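Long-range contact in Phthiocerol/phenolphthiocerol synthesis polyketide synthase type I PpsC (Mycobacterium tuberculosis, PDB 5NJI), which probably dehydrates beta-hydroxyacyl intermediates through its dehydratase domain during assembly of the phthiocerol lipids of the mycobacterial envelope: residues T43-S48 / V111-L116. The protein carries 1 engineered substitution. Numbering follows the deposited sequence.
Sequences TRVWES and VLVTTL
Trp-46 and Leu-116 meet on the inner face of two antiparallel strands in the double-hotdog fold expected of a polyketide synthase dehydratase. The N-to-C directions of 44-48 and 111-116 differ by 163°, and Arg-44, Trp-46 and Ser-48 each exchange two backbone hydrogen bonds with Leu-116, Thr-114 and Leu-112, respectively, the shortest being Trp-46 N to Thr-114 O at 2.8 Å.

Packing is tight on the side facing helix 70-84. With CG anti to its carbonyl carbon (chi1 -61°), the Trp-46 indole lies alongside Leu-116, its six-membered ring directed edge-on at the neighbouring strand: CZ3 is 3.6 Å from Leu-116 CB, and CE3 is 3.4 Å from Thr-114 O. Arg-44 CG sits over one indole face, 3.4 Å above its plane and offset toward the rim. Asp-83 pins both side chains, accepting a hydrogen bond from Trp-46 NE1 and forming a salt bridge with Arg-44 NH2.

The other face is looser: Val-45 CG1 and Val-113 CG1 are 4.1 Å apart, and Glu-47 CG lies as far from Val-113 CG2. Glu-47 is its most solvent-exposed residue, whereas Val-113 is buried.

Back on the buried face, at the far end of the ladder, Ser-48 OG hydrogen-bonds to Leu-31 O while sitting 3.3 Å from Leu-112 CB.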
ATOM      1  N   THR A  43       2.911 -10.510  23.777  1.00 18.39           N
ATOM      2  CA  THR A  43       2.962 -10.245  22.344  1.00 16.16           C
ATOM      3  C   THR A  43       1.800 -10.920  21.634  1.00 17.85           C
ATOM      4  O   THR A  43       1.495 -12.087  21.892  1.00 18.55           O
ATOM      5  CB  THR A  43       4.301 -10.735  21.814  1.00 18.36           C
ATOM      6  OG1 THR A  43       5.333 -10.005  22.471  1.00 21.82           O
ATOM      7  CG2 THR A  43       4.435 -10.592  20.296  1.00 21.20           C
ATOM      8  N   ARG A  44       1.123 -10.189  20.764  1.00 17.11           N
ATOM      9  CA  ARG A  44       0.077 -10.807  19.970  1.00 16.52           C
ATOM     10  C   ARG A  44       0.706 -11.333  18.693  1.00 15.41           C
ATOM     11  O   ARG A  44       1.625 -10.711  18.147  1.00 16.35           O
ATOM     12  CB  ARG A  44      -1.061  -9.836  19.670  1.00 19.68           C
ATOM     13  CG  ARG A  44      -2.324 -10.538  19.181  1.00 23.63           C
ATOM     14  CD  ARG A  44      -3.573  -9.706  19.468  1.00 27.52           C
ATOM     15  NE  ARG A  44      -4.742 -10.259  18.796  1.00 26.57           N
ATOM     16  CZ  ARG A  44      -5.445 -11.293  19.250  1.00 33.37           C
ATOM     17  NH1 ARG A  44      -5.105 -11.890  20.386  1.00 29.91           N
ATOM     18  NH2 ARG A  44      -6.493 -11.734  18.564  1.00 27.12           N
ATOM     19  N   VAL A  45       0.241 -12.507  18.256  1.00 15.27           N
ATOM     20  CA  VAL A  45       0.829 -13.240  17.138  1.00 13.91           C
ATOM     21  C   VAL A  45      -0.299 -13.709  16.228  1.00 15.86           C
ATOM     22  O   VAL A  45      -1.291 -14.268  16.706  1.00 18.34           O
ATOM     23  CB  VAL A  45       1.643 -14.468  17.601  1.00 14.85           C
ATOM     24  CG1 VAL A  45       2.351 -15.096  16.404  1.00 18.31           C
ATOM     25  CG2 VAL A  45       2.651 -14.112  18.684  1.00 17.74           C
ATOM     26  N   TRP A  46      -0.136 -13.515  14.920  1.00 15.04           N
ATOM     27  CA  TRP A  46      -1.081 -14.023  13.938  1.00 15.87           C
ATOM     28  C   TRP A  46      -0.347 -14.860  12.902  1.00 17.15           C
ATOM     29  O   TRP A  46       0.828 -14.619  12.611  1.00 18.72           O
ATOM     30  CB  TRP A  46      -1.794 -12.886  13.180  1.00 17.84           C
ATOM     31  CG  TRP A  46      -2.620 -11.917  13.983  1.00 16.95           C
ATOM     32  CD1 TRP A  46      -3.982 -11.883  14.053  1.00 19.32           C
ATOM     33  CD2 TRP A  46      -2.152 -10.814  14.783  1.00 14.22           C
ATOM     34  NE1 TRP A  46      -4.393 -10.835  14.840  1.00 16.61           N
ATOM     35  CE2 TRP A  46      -3.293 -10.165  15.300  1.00 15.14           C
ATOM     36  CE3 TRP A  46      -0.888 -10.309  15.105  1.00 16.52           C
ATOM     37  CZ2 TRP A  46      -3.207  -9.038  16.119  1.00 17.99           C
ATOM     38  CZ3 TRP A  46      -0.808  -9.181  15.927  1.00 17.79           C
ATOM     39  CH2 TRP A  46      -1.958  -8.568  16.425  1.00 15.04           C
ATOM     40  N   GLU A  47      -1.061 -15.822  12.322  1.00 16.79           N
ATOM     41  CA  GLU A  47      -0.578 -16.579  11.176  1.00 18.75           C
ATOM     42  C   GLU A  47      -1.641 -16.607  10.094  1.00 18.90           C
ATOM     43  O   GLU A  47      -2.820 -16.854  10.368  1.00 18.93           O
ATOM     44  CB  GLU A  47      -0.221 -18.028  11.536  1.00 21.71           C
ATOM     45  CG  GLU A  47       0.970 -18.153  12.454  1.00 27.12           C
ATOM     46  CD  GLU A  47       1.340 -19.618  12.690  1.00 32.60           C
ATOM     47  OE1 GLU A  47       0.706 -20.495  12.056  1.00 27.14           O
ATOM     48  OE2 GLU A  47       2.252 -19.886  13.503  1.00 29.85           O
ATOM     49  N   SER A  48      -1.220 -16.391   8.856  1.00 17.99           N
ATOM     50  CA  SER A  48      -2.137 -16.504   7.733  1.00 16.26           C
ATOM     51  C   SER A  48      -1.496 -17.381   6.682  1.00 19.51           C
ATOM     52  O   SER A  48      -0.281 -17.363   6.504  1.00 21.77           O
ATOM     53  CB  SER A  48      -2.478 -15.152   7.102  1.00 20.48           C
ATOM     54  OG  SER A  48      -1.320 -14.546   6.553  1.00 27.61           O
ATOM     55  N   VAL A 111       3.377 -19.037   4.798  1.00 18.81           N
ATOM     56  CA  VAL A 111       2.736 -18.718   6.068  1.00 18.44           C
ATOM     57  C   VAL A 111       3.294 -17.391   6.550  1.00 14.78           C
ATOM     58  O   VAL A 111       4.500 -17.267   6.818  1.00 18.63           O
ATOM     59  CB  VAL A 111       2.922 -19.820   7.120  1.00 22.04           C
ATOM     60  CG1 VAL A 111       2.289 -19.386   8.447  1.00 25.93           C
ATOM     61  CG2 VAL A 111       2.268 -21.088   6.599  1.00 22.96           C
ATOM     62  N   LEU A 112       2.415 -16.400   6.657  1.00 17.19           N
ATOM     63  CA  LEU A 112       2.785 -15.061   7.069  1.00 17.26           C
ATOM     64  C   LEU A 112       2.546 -14.958   8.563  1.00 19.69           C
ATOM     65  O   LEU A 112       1.460 -15.296   9.034  1.00 20.53           O
ATOM     66  CB  LEU A 112       1.956 -14.021   6.319  1.00 19.70           C
ATOM     67  CG  LEU A 112       2.484 -12.595   6.354  1.00 23.21           C
ATOM     68  CD1 LEU A 112       3.766 -12.525   5.579  1.00 28.10           C
ATOM     69  CD2 LEU A 112       1.486 -11.650   5.752  1.00 37.69           C
ATOM     70  N   VAL A 113       3.561 -14.514   9.301  1.00 16.72           N
ATOM     71  CA  VAL A 113       3.529 -14.470  10.755  1.00 15.91           C
ATOM     72  C   VAL A 113       3.694 -13.019  11.180  1.00 18.28           C
ATOM     73  O   VAL A 113       4.736 -12.412  10.922  1.00 20.54           O
ATOM     74  CB  VAL A 113       4.624 -15.354  11.371  1.00 16.96           C
ATOM     75  CG1 VAL A 113       4.535 -15.346  12.903  1.00 19.74           C
ATOM     76  CG2 VAL A 113       4.510 -16.780  10.812  1.00 20.66           C
ATOM     77  N   THR A 114       2.682 -12.480  11.848  1.00 15.98           N
ATOM     78  CA  THR A 114       2.671 -11.085  12.277  1.00 14.78           C
ATOM     79  C   THR A 114       2.704 -11.013  13.800  1.00 15.50           C
ATOM     80  O   THR A 114       2.092 -11.842  14.484  1.00 16.03           O
ATOM     81  CB  THR A 114       1.418 -10.380  11.738  1.00 17.16           C
ATOM     82  OG1 THR A 114       1.400 -10.490  10.314  1.00 18.69           O
ATOM     83  CG2 THR A 114       1.364  -8.910  12.118  1.00 16.93           C
ATOM     84  N   THR A 115       3.475 -10.077  14.337  1.00 16.25           N
ATOM     85  CA  THR A 115       3.474  -9.821  15.773  1.00 14.62           C
ATOM     86  C   THR A 115       3.181  -8.360  16.054  1.00 16.03           C
ATOM     87  O   THR A 115       3.473  -7.477  15.245  1.00 16.84           O
ATOM     88  CB  THR A 115       4.797 -10.176  16.438  1.00 17.95           C
ATOM     89  OG1 THR A 115       5.876  -9.464  15.818  1.00 20.68           O
ATOM     90  CG2 THR A 115       5.061 -11.685  16.393  1.00 18.37           C
ATOM     91  N   LEU A 116       2.592  -8.116  17.216  1.00 14.88           N
ATOM     92  CA  LEU A 116       2.329  -6.755  17.663  1.00 17.02           C
ATOM     93  C   LEU A 116       2.708  -6.633  19.126  1.00 18.57           C
ATOM     94  O   LEU A 116       2.300  -7.456  19.950  1.00 16.83           O
ATOM     95  CB  LEU A 116       0.863  -6.364  17.469  1.00 16.05           C
ATOM     96  CG  LEU A 116       0.461  -4.926  17.852  1.00 18.21           C
ATOM     97  CD1 LEU A 116      -0.728  -4.494  17.050  1.00 17.80           C
ATOM     98  CD2 LEU A 116       0.111  -4.817  19.345  1.00 20.49           C
TER